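Local coordinates for cysteine protease-like VirA (Shigella flexneri, PDB 3EB8), which is a secreted virulence effector required for bacterial entry into epithelial cells and for spreading within and between them, though its reported tubulin-cleaving activity is disputed, at residues Lys199-Asn204 against Thr214-Phe219; Asn154-Tyr159 against Ile165-Ile170. One frame throughout, in Å; residues are numbered along the deposited sequence.

Contact 1: Lys199-Asn204 against Thr214-Phe219; sequences KIINSN and TEKLLF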
loop_
_atom_site.group_PDB
_atom_site.type_symbol
_atom_site.label_atom_id
_atom_site.label_comp_id
_atom_site.label_asym_id
_atom_site.label_seq_id
_atom_site.Cartn_x
_atom_site.Cartn_y
_atom_site.Cartn_z
ATOM N N LYS A 199 18.827 20.631 9.585
ATOM C CA LYS A 199 20.137 20.136 9.178
ATOM C C LYS A 199 20.022 19.058 8.095
ATOM O O LYS A 199 20.511 19.222 6.975
ATOM C CB LYS A 199 20.885 19.595 10.401
ATOM C CG LYS A 199 21.929 18.527 10.103
ATOM C CD LYS A 199 23.270 19.131 9.730
ATOM C CE LYS A 199 24.274 18.034 9.452
ATOM N NZ LYS A 199 23.683 16.988 8.567
ATOM N N ILE A 200 19.369 17.955 8.441
ATOM C CA ILE A 200 19.103 16.862 7.509
ATOM C C ILE A 200 18.465 17.326 6.198
ATOM O O ILE A 200 18.952 17.016 5.106
ATOM C CB ILE A 200 18.111 15.882 8.132
ATOM C CG1 ILE A 200 18.579 15.453 9.515
ATOM C CG2 ILE A 200 17.941 14.689 7.248
ATOM C CD1 ILE A 200 17.573 14.560 10.211
ATOM N N ILE A 201 17.354 18.049 6.325
ATOM C CA ILE A 201 16.575 18.493 5.182
ATOM C C ILE A 201 17.474 19.220 4.203
ATOM O O ILE A 201 17.486 18.904 3.010
ATOM C CB ILE A 201 15.375 19.371 5.626
ATOM C CG1 ILE A 201 14.201 18.460 5.986
ATOM C CG2 ILE A 201 14.955 20.349 4.531
ATOM C CD1 ILE A 201 13.225 19.073 6.952
ATOM N N ASN A 202 18.253 20.168 4.721
ATOM C CA ASN A 202 19.178 20.924 3.885
ATOM C C ASN A 202 20.329 20.089 3.327
ATOM O O ASN A 202 20.787 20.343 2.213
ATOM C CB ASN A 202 19.675 22.176 4.604
ATOM C CG ASN A 202 18.766 23.369 4.372
ATOM O OD1 ASN A 202 18.426 23.686 3.228
ATOM N ND2 ASN A 202 18.360 24.029 5.448
ATOM N N SER A 203 20.771 19.084 4.083
ATOM C CA SER A 203 21.776 18.143 3.581
ATOM C C SER A 203 21.264 17.383 2.357
ATOM O O SER A 203 22.032 17.052 1.463
ATOM C CB SER A 203 22.183 17.132 4.666
ATOM O OG SER A 203 23.136 17.668 5.573
ATOM N N ASN A 204 19.963 17.106 2.330
ATOM C CA ASN A 204 19.381 16.233 1.302
ATOM C C ASN A 204 18.642 16.956 0.196
ATOM O O ASN A 204 18.127 16.318 -0.720
ATOM C CB ASN A 204 18.440 15.192 1.925
ATOM C CG ASN A 204 19.189 14.045 2.559
ATOM O OD1 ASN A 204 19.744 13.193 1.861
ATOM N ND2 ASN A 204 19.227 14.025 3.891
ATOM N N THR A 214 9.878 24.640 -1.753
ATOM C CA THR A 214 8.597 24.239 -1.188
ATOM C C THR A 214 8.695 22.879 -0.484
ATOM O O THR A 214 8.200 22.710 0.630
ATOM C CB THR A 214 7.440 24.247 -2.231
ATOM O OG1 THR A 214 7.477 23.055 -3.018
ATOM C CG2 THR A 214 7.550 25.434 -3.142
ATOM N N GLU A 215 9.340 21.908 -1.114
ATOM C CA GLU A 215 9.539 20.624 -0.455
ATOM C C GLU A 215 10.311 20.766 0.870
ATOM O O GLU A 215 9.986 20.100 1.858
ATOM C CB GLU A 215 10.261 19.632 -1.371
ATOM C CG GLU A 215 9.526 19.262 -2.639
ATOM C CD GLU A 215 10.279 18.214 -3.461
ATOM O OE1 GLU A 215 10.557 17.119 -2.934
ATOM O OE2 GLU A 215 10.604 18.482 -4.635
ATOM N N LYS A 216 11.345 21.599 0.886
ATOM C CA LYS A 216 12.165 21.725 2.080
ATOM C C LYS A 216 11.279 22.185 3.226
ATOM O O LYS A 216 11.386 21.696 4.355
ATOM C CB LYS A 216 13.297 22.733 1.863
ATOM C CG LYS A 216 14.349 22.295 0.876
ATOM C CD LYS A 216 15.648 23.061 1.091
ATOM C CE LYS A 216 15.384 24.518 1.436
ATOM N NZ LYS A 216 16.632 25.262 1.783
ATOM N N LEU A 217 10.399 23.130 2.902
ATOM C CA LEU A 217 9.516 23.765 3.865
ATOM C C LEU A 217 8.515 22.746 4.361
ATOM O O LEU A 217 8.287 22.607 5.561
ATOM C CB LEU A 217 8.758 24.894 3.185
ATOM C CG LEU A 217 8.627 26.173 3.984
ATOM C CD1 LEU A 217 9.989 26.882 4.007
ATOM C CD2 LEU A 217 7.554 27.033 3.345
ATOM N N LEU A 218 7.925 22.039 3.409
ATOM C CA LEU A 218 6.935 21.021 3.683
ATOM C C LEU A 218 7.496 19.980 4.646
ATOM O O LEU A 218 6.906 19.702 5.696
ATOM C CB LEU A 218 6.517 20.361 2.370
ATOM C CG LEU A 218 5.468 19.255 2.429
ATOM C CD1 LEU A 218 4.270 19.758 3.210
ATOM C CD2 LEU A 218 5.066 18.841 1.014
ATOM N N PHE A 219 8.643 19.407 4.298
ATOM C CA PHE A 219 9.213 18.355 5.124
ATOM C C PHE A 219 9.772 18.883 6.432
ATOM O O PHE A 219 9.934 18.131 7.372
ATOM C CB PHE A 219 10.267 17.536 4.368
ATOM C CG PHE A 219 9.714 16.828 3.176
ATOM C CD1 PHE A 219 10.302 16.963 1.934
ATOM C CD2 PHE A 219 8.555 16.070 3.287
ATOM C CE1 PHE A 219 9.764 16.322 0.820
ATOM C CE2 PHE A 219 8.018 15.423 2.177
ATOM C CZ PHE A 219 8.630 15.551 0.942
#
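Lys216 and Asn202 make the polar link between two helical turns, Lys199-Asn204 and Thr214-Phe219. Their axes approach to 10.0 Å and run nearly antiparallel, at 155°. The lysine can be followed outward from its backbone. CB lies 3.9 Å from CG2 of Ile201, and CG passes the same methyl a little farther off. The chain then bends about the CG-CD bond (chi3 -39°), which turns its end toward Asn202. CD and CE of Lys216 both come to 3.6 Å from OD1 of Asn202. NZ of Lys216 finishes the path with a hydrogen bond of 2.8 Å to OD1 of Asn202. NZ lies in the carbonyl plane of Asn202, on a lone pair of OD1, with a C=O...N angle of 143°. The lysine chain passes across the amide at about a right angle, and NZ makes the bond. ND2 of the same amide makes a weak bond to Asn198 O, one turn back.

Beside this bond, Ile201 packs on the backbone and CB atoms of the second helix. It points at that helix and divides its branches between two residues. CG2 of Ile201 rests 3.8 Å from the carbonyl O of Lys216, an oxygen that accepts a hydrogen bond from Thr220 OG1. CD1 of Ile201 reaches 3.4 Å from Phe219 O and also touches CB of Phe219. The phenyl ring packs instead on Phe160, Ile163 and Phe205. The interface is thus small, a buried isoleucine beside a partly exposed lysine-amide pair. Such packing is that of an antiparallel helical hairpin, here formed by helices 194-204 and 210-221 within the region assigned as the tubulin-binding domain.

Contact 2: Asn154-Tyr159 against Ile165-Ile170; sequences NSTKIY and IPLKLI
The backbones meet where Ile165 N donates to Ile158 O, a nearly straight bond of 2.8 Å with an N-H...O angle of 160°. From there the two paths part. Asn154-Thr156 is loop that leads into strand 157-160, while Ile165-Ile170 turns into a helix with Pro166 at its N-cap position.

Ile158 fills the angle between them. Its CG1 is turned back beside the backbone N (chi1 -56°), and CD1 extends from it toward the helix. CD1 of Ile158 lies 3.8 Å from CG1 of Ile170, and these two side chains meet tip to tip. The same CD1 of Ile158 is 4.0 Å from CD2 of Leu167. Leu167 comes across Thr156 at about a right angle. Its CD1 touches the carbonyl O of Thr156 at 3.5 Å, and its CD2 meets the CG2 methyl of Thr156. The methyl of Thr156 faces Leu167, while OG1 is hydrogen-bonded to Asp147 OD2 and His277 N.

Strand 157-160 pairs parallel with strand 274-283 and antiparallel with strand 163-164. Helix 140-149 adds Ile148 against Ile170. Leu169 packs on Asn204, so helix 167-176 touches both strand 157-160 and helix 194-204.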
loop_
_atom_site.group_PDB
_atom_site.type_symbol
_atom_site.label_atom_id
_atom_site.label_comp_id
_atom_site.label_asym_id
_atom_site.label_seq_id
_atom_site.Cartn_x
_atom_site.Cartn_y
_atom_site.Cartn_z
ATOM N N ASN A 154 16.522 -2.124 -2.205
ATOM C CA ASN A 154 15.104 -2.466 -2.084
ATOM C C ASN A 154 14.254 -1.914 -3.212
ATOM O O ASN A 154 14.745 -1.213 -4.097
ATOM C CB ASN A 154 14.540 -1.898 -0.775
ATOM C CG ASN A 154 14.180 -2.969 0.210
ATOM O OD1 ASN A 154 14.151 -4.149 -0.138
ATOM N ND2 ASN A 154 13.891 -2.572 1.452
ATOM N N SER A 155 12.962 -2.210 -3.156
ATOM C CA SER A 155 12.007 -1.466 -3.958
ATOM C C SER A 155 11.253 -0.465 -3.086
ATOM O O SER A 155 10.293 0.149 -3.534
ATOM C CB SER A 155 11.040 -2.404 -4.675
ATOM O OG SER A 155 11.705 -3.106 -5.712
ATOM N N THR A 156 11.707 -0.299 -1.846
ATOM C CA THR A 156 11.070 0.631 -0.899
ATOM C C THR A 156 10.974 2.061 -1.463
ATOM O O THR A 156 11.976 2.638 -1.917
ATOM C CB THR A 156 11.797 0.650 0.493
ATOM O OG1 THR A 156 11.723 -0.648 1.104
ATOM C CG2 THR A 156 11.169 1.673 1.429
ATOM N N LYS A 157 9.764 2.613 -1.455
ATOM C CA LYS A 157 9.558 4.013 -1.802
ATOM C C LYS A 157 8.552 4.642 -0.878
ATOM O O LYS A 157 7.554 4.029 -0.528
ATOM C CB LYS A 157 9.083 4.162 -3.236
ATOM C CG LYS A 157 10.164 3.885 -4.257
ATOM C CD LYS A 157 9.621 3.978 -5.673
ATOM C CE LYS A 157 10.730 3.787 -6.691
ATOM N NZ LYS A 157 10.163 3.373 -8.004
ATOM N N ILE A 158 8.809 5.879 -0.486
ATOM C CA ILE A 158 7.957 6.544 0.472
ATOM C C ILE A 158 7.551 7.893 -0.071
ATOM O O ILE A 158 8.397 8.668 -0.515
ATOM C CB ILE A 158 8.674 6.737 1.807
ATOM C CG1 ILE A 158 9.166 5.394 2.331
ATOM C CG2 ILE A 158 7.731 7.428 2.819
ATOM C CD1 ILE A 158 10.375 5.502 3.205
ATOM N N TYR A 159 6.254 8.171 -0.023
ATOM C CA TYR A 159 5.710 9.415 -0.557
ATOM C C TYR A 159 4.878 10.170 0.468
ATOM O O TYR A 159 4.111 9.570 1.208
ATOM C CB TYR A 159 4.822 9.138 -1.763
ATOM C CG TYR A 159 5.477 8.348 -2.837
ATOM C CD1 TYR A 159 5.382 6.964 -2.855
ATOM C CD2 TYR A 159 6.199 8.976 -3.848
ATOM C CE1 TYR A 159 5.993 6.217 -3.853
ATOM C CE2 TYR A 159 6.814 8.239 -4.857
ATOM C CZ TYR A 159 6.703 6.858 -4.859
ATOM O OH TYR A 159 7.311 6.111 -5.842
ATOM N N ILE A 165 9.887 11.023 -0.959
ATOM C CA ILE A 165 10.838 11.414 0.054
ATOM C C ILE A 165 12.112 10.596 -0.144
ATOM O O ILE A 165 12.109 9.366 -0.050
ATOM C CB ILE A 165 10.287 11.180 1.468
ATOM C CG1 ILE A 165 8.980 11.945 1.654
ATOM C CG2 ILE A 165 11.319 11.584 2.519
ATOM C CD1 ILE A 165 8.437 11.909 3.057
ATOM N N PRO A 166 13.213 11.279 -0.435
ATOM C CA PRO A 166 14.454 10.559 -0.713
ATOM C C PRO A 166 14.806 9.640 0.452
ATOM O O PRO A 166 14.729 10.061 1.607
ATOM C CB PRO A 166 15.484 11.684 -0.838
ATOM C CG PRO A 166 14.680 12.886 -1.228
ATOM C CD PRO A 166 13.349 12.738 -0.574
ATOM N N LEU A 167 15.199 8.408 0.143
ATOM C CA LEU A 167 15.512 7.399 1.149
ATOM C C LEU A 167 16.642 7.798 2.088
ATOM O O LEU A 167 16.611 7.482 3.279
ATOM C CB LEU A 167 15.816 6.051 0.483
ATOM C CG LEU A 167 14.574 5.247 0.083
ATOM C CD1 LEU A 167 14.921 4.128 -0.903
ATOM C CD2 LEU A 167 13.856 4.685 1.310
ATOM N N LYS A 168 17.643 8.485 1.557
ATOM C CA LYS A 168 18.756 8.939 2.381
ATOM C C LYS A 168 18.245 9.898 3.468
ATOM O O LYS A 168 18.752 9.918 4.595
ATOM C CB LYS A 168 19.833 9.597 1.505
ATOM C CG LYS A 168 20.961 10.280 2.268
ATOM C CD LYS A 168 21.845 9.272 2.998
ATOM C CE LYS A 168 23.139 9.918 3.489
ATOM N NZ LYS A 168 22.890 11.239 4.141
ATOM N N LEU A 169 17.239 10.690 3.118
ATOM C CA LEU A 169 16.631 11.631 4.044
ATOM C C LEU A 169 15.838 10.890 5.104
ATOM O O LEU A 169 15.807 11.305 6.262
ATOM C CB LEU A 169 15.705 12.589 3.303
ATOM C CG LEU A 169 14.851 13.497 4.177
ATOM C CD1 LEU A 169 15.721 14.247 5.182
ATOM C CD2 LEU A 169 14.070 14.466 3.305
ATOM N N ILE A 170 15.191 9.796 4.708
ATOM C CA ILE A 170 14.525 8.960 5.690
ATOM C C ILE A 170 15.556 8.361 6.650
ATOM O O ILE A 170 15.357 8.369 7.870
ATOM C CB ILE A 170 13.710 7.832 5.055
ATOM C CG1 ILE A 170 12.656 8.390 4.077
ATOM C CG2 ILE A 170 13.104 6.951 6.149
ATOM C CD1 ILE A 170 11.489 9.066 4.728
#

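In the fold
Of the elements joined here, strand 157-160 comes first and turns back through strand 163-164. Contact 2 closes this short loop by setting the start of helix 167-176 against the strand. The chain then continues into helix 194-204 and returns in helix 210-221, and contact 1 closes that second loop. The two are in series, neither enclosing nor crossing the other. Their centres are about 14 Å apart, and they touch directly. Leu169 of contact 2 packs on Ile200 of contact 1, and the ring atom CE2 of Phe219 lies 3.6 Å from CG1 of Ile165. Together they tie the helical hairpin to helix 167-176 and to the mixed sheet.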